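Long-range contacts in pyruvate kinase 1 (Trypanosoma brucei brucei, PDB 4KCT), which catalyses the transfer of a phosphoryl group from phosphoenolpyruvate to ADP, giving pyruvate and ATP, and has an intrinsic decarboxylase activity: residues Lys395-Leu400 / Val476-His481; Lys412-Cys417 / Val434-Val439; Val441-Ala446 / Glu455-Leu460. One frame throughout, in Å; residues are numbered along the deposited sequence.

Contact 1 (Lys395-Leu400 / Val476-His481); sequences KAMLVL and VVVVVH. With FDP (2,6-di-O-phosphono-beta-D-fructofuranose), chain F.
M397 lies beside V478, L398 beside V479 and V399 beside V480, where strands 396-400 and 476-481 run in the same direction with their segment axes 18° apart. The backbone bonds follow the parallel rule: L398 bonds to V478 and V480, the residues flanking its register mate V479. It gives its N to V478 O (2.8 Å) and takes V480 N on its O (2.8 Å), while V478 N binds A396 O and L400 N binds V480 O. The strands part at the start: K395 N reaches V476 O only weakly, and a water that accepts from K395 N and donates to V476 O fills in. A396 N, also buried here, has no partner.

Apolar contacts divide between the two faces. On one, M397 and V478 stand side by side pointing the same way; a bend at the thioether (chi3 68°) turns M397 CE to within 4.1 Å of V478 CG1. On this face V399 CG2 packs 4.2 Å from V480 CG1, under helices 377-392 and 405-412. On the other face L398 CB faces two valines of the partner strand, 4.1 Å from V477 CG1 and 4.3 Å from V479 CG2. At the strand ends L400 CD2 lies 3.8 Å from H481 CB, the two side chains being aligned alongside each other.

Polar and ligand contacts gather at the C-terminal end. The sugar hydroxyl O4 of the bound fructose 2,6-bisphosphate donates to L400 O at 2.7 Å, and H481 CB borders the sugar hydroxyls. H481 NE2 is hydrogen-bonded to R494 of the antiparallel strand 492-497, which restrains the imidazole.

The pair forms the middle of the alpha/beta domain's mainly parallel sheet, and the effector sugar sits where such folds usually bind ligands, at the carboxyl ends of the strands.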
# COMPACT_ATOMS: atom_id res chain seq x y z
N LYS A 395 25.73 10.47 -2.81
CA LYS A 395 26.43 9.80 -3.92
C LYS A 395 27.26 8.60 -3.46
O LYS A 395 27.63 7.72 -4.28
CB LYS A 395 27.30 10.79 -4.70
CG LYS A 395 26.45 11.82 -5.44
CD LYS A 395 27.21 12.47 -6.58
CE LYS A 395 26.28 13.37 -7.35
NZ LYS A 395 27.06 14.43 -8.06
N ALA A 396 27.51 8.51 -2.17
CA ALA A 396 28.16 7.33 -1.61
C ALA A 396 27.83 7.16 -0.15
O ALA A 396 27.46 8.12 0.54
CB ALA A 396 29.69 7.41 -1.80
N MET A 397 28.07 5.96 0.35
CA MET A 397 28.08 5.72 1.77
C MET A 397 29.47 5.22 2.12
O MET A 397 30.18 4.71 1.25
CB MET A 397 27.04 4.67 2.13
CG MET A 397 25.61 5.07 1.71
SD MET A 397 24.39 3.83 2.22
CE MET A 397 24.45 3.99 4.02
N LEU A 398 29.85 5.37 3.37
CA LEU A 398 31.15 4.96 3.85
C LEU A 398 30.93 4.23 5.17
O LEU A 398 30.19 4.73 6.02
CB LEU A 398 32.02 6.22 4.08
CG LEU A 398 33.37 6.08 4.77
CD1 LEU A 398 34.23 5.08 4.03
CD2 LEU A 398 34.05 7.45 4.75
N VAL A 399 31.48 3.03 5.31
CA VAL A 399 31.32 2.25 6.54
C VAL A 399 32.68 1.68 6.96
O VAL A 399 33.48 1.28 6.11
CB VAL A 399 30.28 1.09 6.36
CG1 VAL A 399 30.70 0.13 5.22
CG2 VAL A 399 30.05 0.33 7.69
N LEU A 400 32.98 1.76 8.26
CA LEU A 400 34.16 1.05 8.82
C LEU A 400 33.77 -0.36 9.21
O LEU A 400 32.80 -0.55 9.96
CB LEU A 400 34.71 1.79 10.05
CG LEU A 400 35.68 2.96 9.75
CD1 LEU A 400 35.13 3.85 8.65
CD2 LEU A 400 35.95 3.77 11.02
N VAL A 476 27.22 15.14 -0.43
CA VAL A 476 26.95 14.47 0.84
C VAL A 476 27.35 12.99 0.78
O VAL A 476 27.04 12.30 -0.17
CB VAL A 476 25.46 14.57 1.23
CG1 VAL A 476 25.26 14.11 2.68
CG2 VAL A 476 24.96 15.97 1.06
N VAL A 477 28.00 12.51 1.84
CA VAL A 477 28.28 11.08 2.00
C VAL A 477 27.73 10.64 3.35
O VAL A 477 27.77 11.40 4.31
CB VAL A 477 29.79 10.82 1.98
CG1 VAL A 477 30.09 9.37 2.35
CG2 VAL A 477 30.35 11.11 0.60
N VAL A 478 27.10 9.46 3.39
CA VAL A 478 26.57 8.94 4.66
C VAL A 478 27.62 8.03 5.27
O VAL A 478 28.09 7.08 4.63
CB VAL A 478 25.25 8.16 4.46
CG1 VAL A 478 24.73 7.64 5.83
CG2 VAL A 478 24.20 9.06 3.77
N VAL A 479 28.01 8.33 6.52
CA VAL A 479 29.20 7.70 7.13
C VAL A 479 28.76 6.94 8.38
O VAL A 479 28.19 7.52 9.29
CB VAL A 479 30.23 8.75 7.54
CG1 VAL A 479 31.46 8.09 8.19
CG2 VAL A 479 30.63 9.60 6.33
N VAL A 480 29.09 5.66 8.43
CA VAL A 480 28.60 4.77 9.48
C VAL A 480 29.81 4.14 10.19
O VAL A 480 30.67 3.52 9.55
CB VAL A 480 27.73 3.65 8.88
CG1 VAL A 480 27.34 2.62 9.97
CG2 VAL A 480 26.48 4.24 8.19
N HIS A 481 29.86 4.30 11.51
CA HIS A 481 30.83 3.58 12.35
C HIS A 481 30.40 3.72 13.79
O HIS A 481 29.26 4.10 14.05
CB HIS A 481 32.28 4.08 12.14
CG HIS A 481 32.43 5.59 12.26
ND1 HIS A 481 32.46 6.24 13.47
CD2 HIS A 481 32.68 6.56 11.29
CE1 HIS A 481 32.66 7.57 13.26
NE2 HIS A 481 32.83 7.76 11.94
P1 FDP F . 36.43 -0.05 15.31
O1P FDP F . 36.26 1.44 15.09
O2P FDP F . 37.42 -0.65 14.34
O3P FDP F . 36.60 -0.48 16.76
O1 FDP F . 34.22 -1.41 17.52
C1 FDP F . 33.67 -0.28 16.83
C2 FDP F . 33.68 -0.57 15.34
O2 FDP F . 35.03 -0.74 14.82
C3 FDP F . 32.94 0.48 14.52
O3 FDP F . 33.71 1.68 14.39
C4 FDP F . 32.81 -0.24 13.19
O4 FDP F . 31.84 0.37 12.32
C5 FDP F . 32.38 -1.62 13.66
O5 FDP F . 32.93 -1.76 15.02
C6 FDP F . 32.94 -2.70 12.74
O6 FDP F . 32.26 -3.92 13.04
P2 FDP F . 32.38 -5.16 12.00
O4P FDP F . 31.66 -4.68 10.73
O5P FDP F . 33.85 -5.35 11.84
O6P FDP F . 31.66 -6.30 12.69
O HOH W 1 26.39 12.94 -2.64

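Contact 2 (Lys412-Cys417 / Val434-Val439); sequences KYRPNC and VTRSVV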
# COMPACT_ATOMS: atom_id res chain seq x y z
N LYS A 412 22.58 -5.01 2.60
CA LYS A 412 21.32 -5.72 2.74
C LYS A 412 20.14 -4.78 2.37
O LYS A 412 19.12 -5.22 1.83
CB LYS A 412 21.16 -6.21 4.20
CG LYS A 412 19.76 -6.63 4.57
CD LYS A 412 19.74 -7.18 6.01
CE LYS A 412 18.35 -7.73 6.34
NZ LYS A 412 18.31 -8.32 7.71
N TYR A 413 20.29 -3.49 2.68
CA TYR A 413 19.19 -2.53 2.45
C TYR A 413 19.26 -1.85 1.09
O TYR A 413 18.39 -1.05 0.74
CB TYR A 413 19.10 -1.50 3.60
CG TYR A 413 18.55 -2.14 4.86
CD1 TYR A 413 17.17 -2.41 4.97
CD2 TYR A 413 19.41 -2.78 5.75
CE1 TYR A 413 16.66 -3.10 6.07
CE2 TYR A 413 18.90 -3.54 6.81
CZ TYR A 413 17.53 -3.71 6.94
OH TYR A 413 17.03 -4.49 7.97
N ARG A 414 20.18 -2.32 0.25
CA ARG A 414 20.12 -2.04 -1.19
C ARG A 414 20.11 -0.52 -1.49
O ARG A 414 19.19 -0.02 -2.14
CB ARG A 414 18.87 -2.71 -1.80
CG ARG A 414 18.91 -4.26 -1.81
CD ARG A 414 20.31 -4.79 -2.04
NE ARG A 414 20.34 -6.15 -2.63
CZ ARG A 414 21.32 -7.04 -2.39
NH1 ARG A 414 21.38 -8.18 -3.10
NH2 ARG A 414 22.31 -6.74 -1.55
N PRO A 415 21.10 0.23 -0.99
CA PRO A 415 21.22 1.61 -1.46
C PRO A 415 21.43 1.67 -2.98
O PRO A 415 21.82 0.66 -3.60
CB PRO A 415 22.47 2.13 -0.72
CG PRO A 415 23.28 0.90 -0.43
CD PRO A 415 22.24 -0.18 -0.15
N ASN A 416 21.24 2.85 -3.59
CA ASN A 416 21.46 2.96 -5.03
C ASN A 416 22.86 3.53 -5.35
O ASN A 416 23.14 3.87 -6.49
CB ASN A 416 20.36 3.78 -5.70
CG ASN A 416 20.36 5.22 -5.26
OD1 ASN A 416 21.32 5.67 -4.62
ND2 ASN A 416 19.38 6.01 -5.72
N CYS A 417 23.69 3.71 -4.33
CA CYS A 417 25.03 4.31 -4.52
C CYS A 417 26.09 3.32 -4.07
O CYS A 417 25.77 2.37 -3.39
CB CYS A 417 25.17 5.60 -3.69
SG CYS A 417 24.84 5.37 -1.92
N VAL A 434 31.79 -10.49 -2.95
CA VAL A 434 30.47 -11.09 -3.27
C VAL A 434 29.26 -10.28 -2.80
O VAL A 434 28.14 -10.75 -2.88
CB VAL A 434 30.33 -12.55 -2.81
CG1 VAL A 434 31.34 -13.43 -3.54
CG2 VAL A 434 30.52 -12.66 -1.30
N THR A 435 29.48 -9.05 -2.35
CA THR A 435 28.40 -8.29 -1.75
C THR A 435 28.08 -7.06 -2.57
O THR A 435 28.98 -6.27 -2.90
CB THR A 435 28.74 -7.92 -0.29
OG1 THR A 435 28.57 -9.10 0.51
CG2 THR A 435 27.81 -6.85 0.21
N ARG A 436 26.81 -6.92 -2.96
CA ARG A 436 26.41 -5.87 -3.89
C ARG A 436 26.88 -4.49 -3.40
O ARG A 436 26.66 -4.14 -2.22
CB ARG A 436 24.88 -5.89 -4.05
CG ARG A 436 24.32 -4.89 -5.08
CD ARG A 436 22.79 -4.97 -5.10
NE ARG A 436 22.20 -4.02 -6.03
CZ ARG A 436 21.91 -2.75 -5.73
NH1 ARG A 436 21.41 -1.95 -6.67
NH2 ARG A 436 22.12 -2.27 -4.50
N SER A 437 27.40 -3.67 -4.33
CA SER A 437 27.68 -2.21 -4.09
C SER A 437 28.99 -1.87 -3.39
O SER A 437 29.41 -0.72 -3.40
CB SER A 437 26.54 -1.54 -3.31
OG SER A 437 25.31 -1.83 -3.89
N VAL A 438 29.58 -2.84 -2.69
CA VAL A 438 30.69 -2.55 -1.78
C VAL A 438 31.98 -2.42 -2.56
O VAL A 438 32.21 -3.18 -3.52
CB VAL A 438 30.85 -3.63 -0.68
CG1 VAL A 438 32.08 -3.36 0.16
CG2 VAL A 438 29.61 -3.63 0.21
N VAL A 439 32.74 -1.37 -2.25
CA VAL A 439 34.08 -1.18 -2.79
C VAL A 439 35.01 -0.97 -1.59
O VAL A 439 34.74 -0.12 -0.74
CB VAL A 439 34.13 0.07 -3.70
CG1 VAL A 439 35.55 0.29 -4.22
CG2 VAL A 439 33.17 -0.09 -4.88
O HOH W 2 24.48 0.40 -5.03
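A type II beta turn, T435 to V438, leads into edge strand 438-442 and presents R436 and S437 to R414, P415 and C417 in the loop after helix 405-412. R436 has CG anti to its own amide nitrogen (chi1 -176°) and stays extended to NE, a shape that carries the guanidinium across to the loop. There NH2 donates to P415 O over 3.1 Å with an N-H...O angle of 167°, and the oxygen lies almost in the guanidinium plane.

On its way the same chain lays CD over one face of the R414 guanidinium, 3.7 Å from R414 CZ. The two guanidinium planes are 37° apart, and the NE atoms of R414 and R436 are 4.4 Å from each other. That proximity is probably eased by D326, which forms a salt bridge with R414 NH2 and accepts from R436 N; R414 NH1 donates to G324 O. D326 just precedes barrel strand 327-330, so turn and loop meet here at the seam with the TIM barrel.

A water accepts from S437 OG (2.6 Å) and donates to C417 O (2.9 Å) and, as a second donor, to P415 O (3.0 Å), while S437 CB lies 4.0 Å from C417 O.

Contact 3 (Val441-Ala446 / Glu455-Leu460); sequences VFYDAA and EKRVKL. With FDP (2,6-di-O-phosphono-beta-D-fructofuranose), chain F.
Y443, one residue past strand 438-442, faces R457 in the first turn of helix 455-467, their CA atoms 6.6 Å apart. Y443 puts its phenol ring against the helix with CG trans to the backbone nitrogen (chi1 176°). R457 CG sits over one face of that ring in a CH-pi contact, 3.7 Å from the centroid and 23° off the ring normal. From there a bend at chi3 (-64°) steers the guanidinium away from the ring to the 2-phosphate of the bound fructose 2,6-bisphosphate.

The phosphate is gripped by two N-H groups: R457 NH1 binds O2P (2.8 Å) and R457 NH2 binds O1P (3.0 Å). Together with these two bonds, a salt bridge from NE to D451 fixes how the guanidinium is turned.

At the far end of the ring, Y443 OH comes within 3.3 Å of K456 CD but is hydrogen-bonded to G449 O, while K456 NZ turns to S448 O. L460 closes the other end: CD2 meets the ring edge and approaches F442 O at 3.5 Å, and CG lies 4.0 Å from V441 CG1.

V441 and Y443 are joined by backbone bonds to strand 419-423, whose V422 is touched by Y443, R457 and L460; helix 455-467 thus packs over both strands.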
# COMPACT_ATOMS: atom_id res chain seq x y z
N VAL A 441 38.58 -0.48 0.75
CA VAL A 441 39.88 0.16 0.85
C VAL A 441 40.55 -0.35 2.11
O VAL A 441 39.92 -0.39 3.17
CB VAL A 441 39.77 1.70 0.99
CG1 VAL A 441 41.13 2.34 0.78
CG2 VAL A 441 38.78 2.24 -0.00
N PHE A 442 41.81 -0.72 2.01
CA PHE A 442 42.52 -1.29 3.14
C PHE A 442 43.18 -0.20 3.99
O PHE A 442 43.93 0.63 3.47
CB PHE A 442 43.56 -2.27 2.63
CG PHE A 442 44.41 -2.87 3.72
CD1 PHE A 442 43.83 -3.60 4.75
CD2 PHE A 442 45.80 -2.72 3.70
CE1 PHE A 442 44.63 -4.21 5.73
CE2 PHE A 442 46.60 -3.32 4.65
CZ PHE A 442 46.01 -4.05 5.68
N TYR A 443 42.92 -0.23 5.29
CA TYR A 443 43.64 0.61 6.26
C TYR A 443 44.65 -0.24 7.00
O TYR A 443 44.27 -1.17 7.72
CB TYR A 443 42.68 1.25 7.27
CG TYR A 443 43.40 2.08 8.37
CD1 TYR A 443 43.89 3.36 8.10
CD2 TYR A 443 43.57 1.57 9.66
CE1 TYR A 443 44.58 4.10 9.06
CE2 TYR A 443 44.26 2.31 10.64
CZ TYR A 443 44.73 3.59 10.33
OH TYR A 443 45.38 4.35 11.28
N ASP A 444 45.93 0.09 6.85
CA ASP A 444 47.00 -0.68 7.48
C ASP A 444 47.30 -0.17 8.90
O ASP A 444 48.09 0.75 9.08
CB ASP A 444 48.25 -0.61 6.62
CG ASP A 444 49.30 -1.62 7.05
OD1 ASP A 444 49.31 -2.03 8.23
OD2 ASP A 444 50.09 -2.04 6.19
N ALA A 445 46.70 -0.80 9.91
CA ALA A 445 46.75 -0.26 11.27
C ALA A 445 48.13 -0.46 11.89
O ALA A 445 48.60 0.37 12.67
CB ALA A 445 45.67 -0.89 12.14
N ALA A 446 48.82 -1.52 11.47
CA ALA A 446 50.21 -1.73 11.89
C ALA A 446 51.12 -0.60 11.38
O ALA A 446 52.03 -0.17 12.08
CB ALA A 446 50.72 -3.09 11.43
N GLU A 455 39.13 8.74 12.83
CA GLU A 455 39.40 9.86 11.90
C GLU A 455 40.33 9.50 10.71
O GLU A 455 40.13 9.99 9.60
CB GLU A 455 39.94 11.06 12.67
CG GLU A 455 38.95 11.66 13.65
CD GLU A 455 37.71 12.22 12.96
OE1 GLU A 455 36.65 12.31 13.62
OE2 GLU A 455 37.78 12.53 11.76
N LYS A 456 41.35 8.68 10.95
CA LYS A 456 42.26 8.29 9.87
C LYS A 456 41.52 7.43 8.85
O LYS A 456 41.69 7.59 7.64
CB LYS A 456 43.47 7.53 10.42
CG LYS A 456 44.45 8.42 11.19
CD LYS A 456 45.45 7.59 11.96
CE LYS A 456 46.46 8.48 12.67
NZ LYS A 456 47.59 7.64 13.15
N ARG A 457 40.73 6.48 9.34
CA ARG A 457 39.98 5.65 8.44
C ARG A 457 38.93 6.40 7.66
O ARG A 457 38.73 6.15 6.47
CB ARG A 457 39.39 4.44 9.17
CG ARG A 457 40.43 3.36 9.42
CD ARG A 457 39.90 2.28 10.33
NE ARG A 457 39.58 2.79 11.66
CZ ARG A 457 38.83 2.12 12.54
NH1 ARG A 457 38.24 0.98 12.16
NH2 ARG A 457 38.66 2.59 13.77
N VAL A 458 38.26 7.35 8.31
CA VAL A 458 37.25 8.13 7.60
C VAL A 458 37.90 8.98 6.53
O VAL A 458 37.39 9.07 5.42
CB VAL A 458 36.40 9.00 8.56
CG1 VAL A 458 35.58 10.02 7.77
CG2 VAL A 458 35.48 8.10 9.39
N LYS A 459 39.01 9.62 6.87
CA LYS A 459 39.78 10.36 5.88
C LYS A 459 40.19 9.50 4.68
O LYS A 459 40.03 9.92 3.54
CB LYS A 459 41.01 11.03 6.52
CG LYS A 459 41.88 11.83 5.55
CD LYS A 459 42.86 12.72 6.31
CE LYS A 459 44.04 13.14 5.44
NZ LYS A 459 43.64 13.42 4.02
N LEU A 460 40.69 8.29 4.94
CA LEU A 460 41.09 7.40 3.86
C LEU A 460 39.91 7.12 2.94
O LEU A 460 40.01 7.21 1.69
CB LEU A 460 41.63 6.08 4.44
CG LEU A 460 42.24 5.04 3.50
CD1 LEU A 460 43.52 5.58 2.84
CD2 LEU A 460 42.55 3.76 4.29
P1 FDP F . 36.43 -0.05 15.31
O1P FDP F . 36.26 1.44 15.09
O2P FDP F . 37.42 -0.65 14.34
O3P FDP F . 36.60 -0.48 16.76
O1 FDP F . 34.22 -1.41 17.52
C1 FDP F . 33.67 -0.28 16.83
C2 FDP F . 33.68 -0.57 15.34
O2 FDP F . 35.03 -0.74 14.82
C3 FDP F . 32.94 0.48 14.52
O3 FDP F . 33.71 1.68 14.39
C4 FDP F . 32.81 -0.24 13.19
O4 FDP F . 31.84 0.37 12.32
C5 FDP F . 32.38 -1.62 13.66
O5 FDP F . 32.93 -1.76 15.02
C6 FDP F . 32.94 -2.70 12.74
O6 FDP F . 32.26 -3.92 13.04
P2 FDP F . 32.38 -5.16 12.00
O4P FDP F . 31.66 -4.68 10.73
O5P FDP F . 33.85 -5.35 11.84
O6P FDP F . 31.66 -6.30 12.69

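All three contacts belong to the alpha/beta domain and bear on one sheet, contacts 2 and 3 falling within the chain span closed by contact 1. Contacts 1 and 3, centres about 14 Å apart, share the bound fructose 2,6-bisphosphate: L400 CD2 packs 3.7 Å from R457 CZ, and H481 NE2 3.7 Å from V458 CG2, so the residue whose carbonyl takes the sugar hydroxyl also packs its side chain against the arginine that holds the phosphate. Contact 2 joins contact 1 at the opposite strand ends, M397 CG lying 3.7 Å from C417 SG. Contacts 2 and 3, about 21 Å between centres, both use strand 438-442. The pyruvate and magnesium site lies apart, in the barrel domain.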